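Local coordinates for LS-24 (Lathyrus sativus, PDB 3LP9), which probably binds hemin as a monomer or spermine as a dimer, the two being mutually exclusive, and may act in oxidative stress response and polyamine biosynthesis, at residues 155-158 / 159-162; 163-167 / 168-172. One frame throughout, in Å; residues are numbered along the deposited sequence.

Contact 1. Residues 155-158 / 159-162; sequences IKSI and SSGY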
loop_
_atom_site.group_PDB
_atom_site.type_symbol
_atom_site.label_atom_id
_atom_site.label_comp_id
_atom_site.label_asym_id
_atom_site.label_seq_id
_atom_site.Cartn_x
_atom_site.Cartn_y
_atom_site.Cartn_z
ATOM N N ILE A 155 5.477 -12.503 -22.835
ATOM C CA ILE A 155 4.531 -13.154 -21.892
ATOM C C ILE A 155 3.669 -14.149 -22.654
ATOM O O ILE A 155 2.904 -13.781 -23.551
ATOM C CB ILE A 155 3.588 -12.148 -21.189
ATOM C CG1 ILE A 155 4.388 -11.081 -20.429
ATOM C CG2 ILE A 155 2.537 -12.895 -20.284
ATOM C CD1 ILE A 155 3.591 -10.261 -19.413
ATOM N N LYS A 156 3.749 -15.405 -22.256
ATOM C CA LYS A 156 3.045 -16.474 -22.965
ATOM C C LYS A 156 2.051 -17.185 -22.065
ATOM O O LYS A 156 2.104 -17.074 -20.840
ATOM C CB LYS A 156 4.074 -17.446 -23.533
ATOM C CG LYS A 156 4.689 -16.882 -24.820
ATOM C CD LYS A 156 6.044 -17.555 -25.183
ATOM C CE LYS A 156 7.025 -17.549 -24.003
ATOM N NZ LYS A 156 8.187 -18.488 -24.309
ATOM N N SER A 157 1.134 -17.915 -22.674
ATOM C CA SER A 157 0.099 -18.644 -21.931
ATOM C C SER A 157 0.768 -19.795 -21.201
ATOM O O SER A 157 1.829 -20.273 -21.632
ATOM C CB SER A 157 -0.984 -19.156 -22.908
ATOM O OG SER A 157 -0.585 -20.362 -23.535
ATOM N N ILE A 158 0.168 -20.253 -20.110
ATOM C CA ILE A 158 0.712 -21.380 -19.350
ATOM C C ILE A 158 0.778 -22.666 -20.162
ATOM O O ILE A 158 1.752 -23.409 -20.076
ATOM C CB ILE A 158 -0.092 -21.621 -18.051
ATOM C CG1 ILE A 158 0.292 -20.563 -17.011
ATOM C CG2 ILE A 158 0.136 -23.056 -17.560
ATOM C CD1 ILE A 158 -0.632 -20.480 -15.746
ATOM N N SER A 159 -0.234 -22.968 -20.971
ATOM C CA SER A 159 -0.160 -24.256 -21.713
ATOM C C SER A 159 0.994 -24.267 -22.740
ATOM O O SER A 159 1.636 -25.312 -22.943
ATOM C CB SER A 159 -1.496 -24.662 -22.352
ATOM O OG SER A 159 -2.194 -23.492 -22.756
ATOM N N SER A 160 1.272 -23.119 -23.367
ATOM C CA SER A 160 2.428 -22.993 -24.254
ATOM C C SER A 160 3.752 -23.362 -23.526
ATOM O O SER A 160 4.721 -23.803 -24.150
ATOM C CB SER A 160 2.501 -21.578 -24.852
ATOM O OG SER A 160 3.162 -20.681 -23.964
ATOM N N GLY A 161 3.781 -23.204 -22.201
ATOM C CA GLY A 161 5.025 -23.321 -21.461
ATOM C C GLY A 161 5.039 -24.524 -20.562
ATOM O O GLY A 161 6.104 -25.064 -20.312
ATOM N N TYR A 162 3.871 -24.967 -20.106
ATOM C CA TYR A 162 3.736 -26.140 -19.199
ATOM C C TYR A 162 2.763 -27.180 -19.795
ATOM O O TYR A 162 1.593 -27.270 -19.343
ATOM C CB TYR A 162 3.205 -25.701 -17.811
ATOM C CG TYR A 162 4.118 -24.718 -17.155
ATOM C CD1 TYR A 162 5.096 -25.154 -16.234
ATOM C CD2 TYR A 162 4.111 -23.368 -17.525
ATOM C CE1 TYR A 162 6.009 -24.273 -15.677
ATOM C CE2 TYR A 162 5.004 -22.482 -16.963
ATOM C CZ TYR A 162 5.954 -22.927 -16.046
ATOM O OH TYR A 162 6.882 -22.051 -15.513
HETATM O O HOH W 1 6.178 -20.829 -23.588
#
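The backbone oxygen of I158 is gripped by two amides further along the chain, and the two bonds bring the chain round a single, weakly bonded helical turn. Y162 N lies 2.6 Å from I158 O and almost in line with the carbonyl bond (C=O...N angle 175°), whereas G161 N, at 2.9 Å from I158 O, comes in from above the carbonyl plane. The same oxygen sits at the edge of the Y162 ring, in its plane, 3.5 Å from Y162 CD2. Crossing the ring at a slant, I158 CG2, turned anti to its own nitrogen, meets Y162 CD2 at 4.0 Å.

At the other end S157 takes the N-cap position where strand 149-157 gives way to the helix. Its OG receives a weak bond from S160 N at 3.3 Å, and S160 returns a stronger one, OG to S157 O at 2.7 Å. With chi1 at 84°, S160 OG folds back over the start of the turn, where K156 CB is also close; a water then links S160 OG to K156 NZ.

Further out, the Y162 ring is fixed by a hydrogen bond between its hydroxyl and that of Y124 and by edge-to-face packing with Y140, while I158 rests on F135. With S157 as cap and I158 O doubly bonded, both S157 O and I158 O find donors within the turn itself.

Contact 2. Residues 163-167 / 168-172; sequences PCFRN and TIFES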
loop_
_atom_site.group_PDB
_atom_site.type_symbol
_atom_site.label_atom_id
_atom_site.label_comp_id
_atom_site.label_asym_id
_atom_site.label_seq_id
_atom_site.Cartn_x
_atom_site.Cartn_y
_atom_site.Cartn_z
ATOM N N PRO A 163 3.228 -27.979 -20.769
ATOM C CA PRO A 163 2.331 -28.974 -21.391
ATOM C C PRO A 163 1.718 -29.942 -20.342
ATOM O O PRO A 163 0.590 -30.420 -20.469
ATOM C CB PRO A 163 3.261 -29.712 -22.389
ATOM C CG PRO A 163 4.360 -28.664 -22.713
ATOM C CD PRO A 163 4.605 -28.110 -21.303
ATOM N N CYS A 164 2.460 -30.173 -19.276
ATOM C CA CYS A 164 1.985 -31.065 -18.237
ATOM C C CYS A 164 0.707 -30.528 -17.566
ATOM O O CYS A 164 -0.003 -31.284 -16.886
ATOM C CB CYS A 164 3.099 -31.299 -17.216
ATOM S SG CYS A 164 3.785 -29.818 -16.363
ATOM N N PHE A 165 0.427 -29.217 -17.771
ATOM C CA PHE A 165 -0.748 -28.549 -17.168
ATOM C C PHE A 165 -1.979 -28.557 -18.070
ATOM O O PHE A 165 -3.056 -28.215 -17.614
ATOM C CB PHE A 165 -0.417 -27.119 -16.744
ATOM C CG PHE A 165 0.364 -27.022 -15.431
ATOM C CD1 PHE A 165 0.362 -28.073 -14.523
ATOM C CD2 PHE A 165 1.054 -25.847 -15.101
ATOM C CE1 PHE A 165 1.085 -27.955 -13.302
ATOM C CE2 PHE A 165 1.739 -25.716 -13.908
ATOM C CZ PHE A 165 1.755 -26.761 -13.001
ATOM N N ARG A 166 -1.824 -28.936 -19.342
ATOM C CA ARG A 166 -2.945 -29.004 -20.289
ATOM C C ARG A 166 -4.076 -29.907 -19.791
ATOM O O ARG A 166 -3.813 -30.977 -19.279
ATOM C CB ARG A 166 -2.454 -29.587 -21.564
ATOM C CG ARG A 166 -2.305 -28.576 -22.584
ATOM C CD ARG A 166 -1.140 -28.997 -23.438
ATOM N NE ARG A 166 -0.200 -27.891 -23.660
ATOM C CZ ARG A 166 0.805 -27.947 -24.538
ATOM N NH1 ARG A 166 0.999 -29.056 -25.259
ATOM N NH2 ARG A 166 1.620 -26.907 -24.694
ATOM N N ASN A 167 -5.327 -29.475 -19.908
ATOM C CA ASN A 167 -6.469 -30.288 -19.457
ATOM C C ASN A 167 -6.461 -30.590 -17.969
ATOM O O ASN A 167 -6.928 -31.637 -17.553
ATOM C CB ASN A 167 -6.577 -31.597 -20.282
ATOM C CG ASN A 167 -6.705 -31.328 -21.777
ATOM O OD1 ASN A 167 -7.578 -30.551 -22.233
ATOM N ND2 ASN A 167 -5.796 -31.929 -22.564
ATOM N N THR A 168 -5.874 -29.677 -17.200
ATOM C CA THR A 168 -5.793 -29.730 -15.746
ATOM C C THR A 168 -6.250 -28.347 -15.288
ATOM O O THR A 168 -6.381 -27.432 -16.087
ATOM C CB THR A 168 -4.349 -30.044 -15.214
ATOM O OG1 THR A 168 -3.469 -28.916 -15.376
ATOM C CG2 THR A 168 -3.738 -31.237 -15.931
ATOM N N ILE A 169 -6.539 -28.221 -14.000
ATOM C CA ILE A 169 -6.954 -26.993 -13.357
ATOM C C ILE A 169 -5.889 -25.914 -13.389
ATOM O O ILE A 169 -6.156 -24.728 -13.312
ATOM C CB ILE A 169 -7.379 -27.343 -11.927
ATOM C CG1 ILE A 169 -6.195 -27.901 -11.128
ATOM C CG2 ILE A 169 -8.575 -28.364 -11.981
ATOM C CD1 ILE A 169 -6.425 -27.888 -9.715
ATOM N N PHE A 170 -4.653 -26.331 -13.522
ATOM C CA PHE A 170 -3.502 -25.391 -13.557
ATOM C C PHE A 170 -3.351 -24.660 -14.898
ATOM O O PHE A 170 -2.734 -23.598 -14.968
ATOM C CB PHE A 170 -2.219 -26.093 -13.089
ATOM C CG PHE A 170 -2.243 -26.481 -11.647
ATOM C CD1 PHE A 170 -2.116 -25.508 -10.651
ATOM C CD2 PHE A 170 -2.466 -27.815 -11.273
ATOM C CE1 PHE A 170 -2.197 -25.870 -9.326
ATOM C CE2 PHE A 170 -2.518 -28.184 -9.914
ATOM C CZ PHE A 170 -2.376 -27.233 -8.964
ATOM N N GLU A 171 -3.943 -25.227 -15.962
ATOM C CA GLU A 171 -3.951 -24.629 -17.328
ATOM C C GLU A 171 -4.420 -23.157 -17.344
ATOM O O GLU A 171 -3.931 -22.347 -18.145
ATOM C CB GLU A 171 -4.796 -25.511 -18.216
ATOM C CG GLU A 171 -5.187 -24.975 -19.527
ATOM C CD GLU A 171 -5.932 -26.023 -20.368
ATOM O OE1 GLU A 171 -6.520 -26.989 -19.806
ATOM O OE2 GLU A 171 -5.959 -25.842 -21.612
ATOM N N SER A 172 -5.348 -22.834 -16.420
ATOM C CA SER A 172 -5.878 -21.511 -16.240
ATOM C C SER A 172 -5.346 -20.706 -15.049
ATOM O O SER A 172 -5.942 -19.669 -14.706
ATOM C CB SER A 172 -7.380 -21.614 -16.090
ATOM O OG SER A 172 -7.725 -22.355 -14.938
#
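F170 CB stands over the centre of the F165 ring, 3.6 Å from the ring centroid and only 12° off its normal, a clear CH-pi contact. The opposite face of the same ring carries C164 SG, set toward the rim, so the phenyl group is held between a sulfur and a methylene. The two aromatic rings themselves barely overlap: their planes are 30° apart and the centroids 5.2 Å, because F170 lays its CB, not its ring, on F165. With its CG anti to the carbonyl carbon, the F170 ring is carried onward past F165, and one of its faces receives I169 CG1.

This packed side belongs to the link between two blades of the hemopexin beta-propeller, the connection from helix 158-161 to strand 176-179. F165 meets F188 edge-to-face and touches V197, and F170 lies against F188, K190 and A195, all on the strands of the blade that follows.

The turn that joins the two halves is more weakly bonded. It is a type II turn from F165 to T168, and its closing bond, T168 N to F165 O, is 3.2 Å long and bent. T168 OG1 also reaches F165 O, at a very short distance that is best treated with caution, and accepts a weak bond from F170 N.

Toward solvent, N167 takes up the positive phi expected in a type II turn, and its CB starts out away from 168-172. Its backbone N-H is held instead by an extended E171, whose OE1 lies 2.8 Å from N167 N; the donor stands 60° out of the carboxylate plane. R166 starts outward, but its guanidinium turns back, with P163 CA over one face toward the rim.

Overall arrangement
Contact 1 comes first along the chain and contact 2 follows directly, their centres 10 Å apart and both about 18 Å from the chain centre. The 155-162 contact ends one four-stranded blade, passing from its outermost strand 149-157 into helix 158-161; the 163-172 contact carries the chain toward strand 176-179, which opens the next. They touch where I158 packs its CG2 against F165 CD2 and its CD1 against F170 O, and where R166 NH2 probably bonds to S159 O, at a doubtfully short distance. The two turns thus form one continuous corner between neighbouring propeller blades, with the calcium bound by N7, D65, D121 and D175 about 12 Å from the I158 side chain and about 11 Å from that of F170.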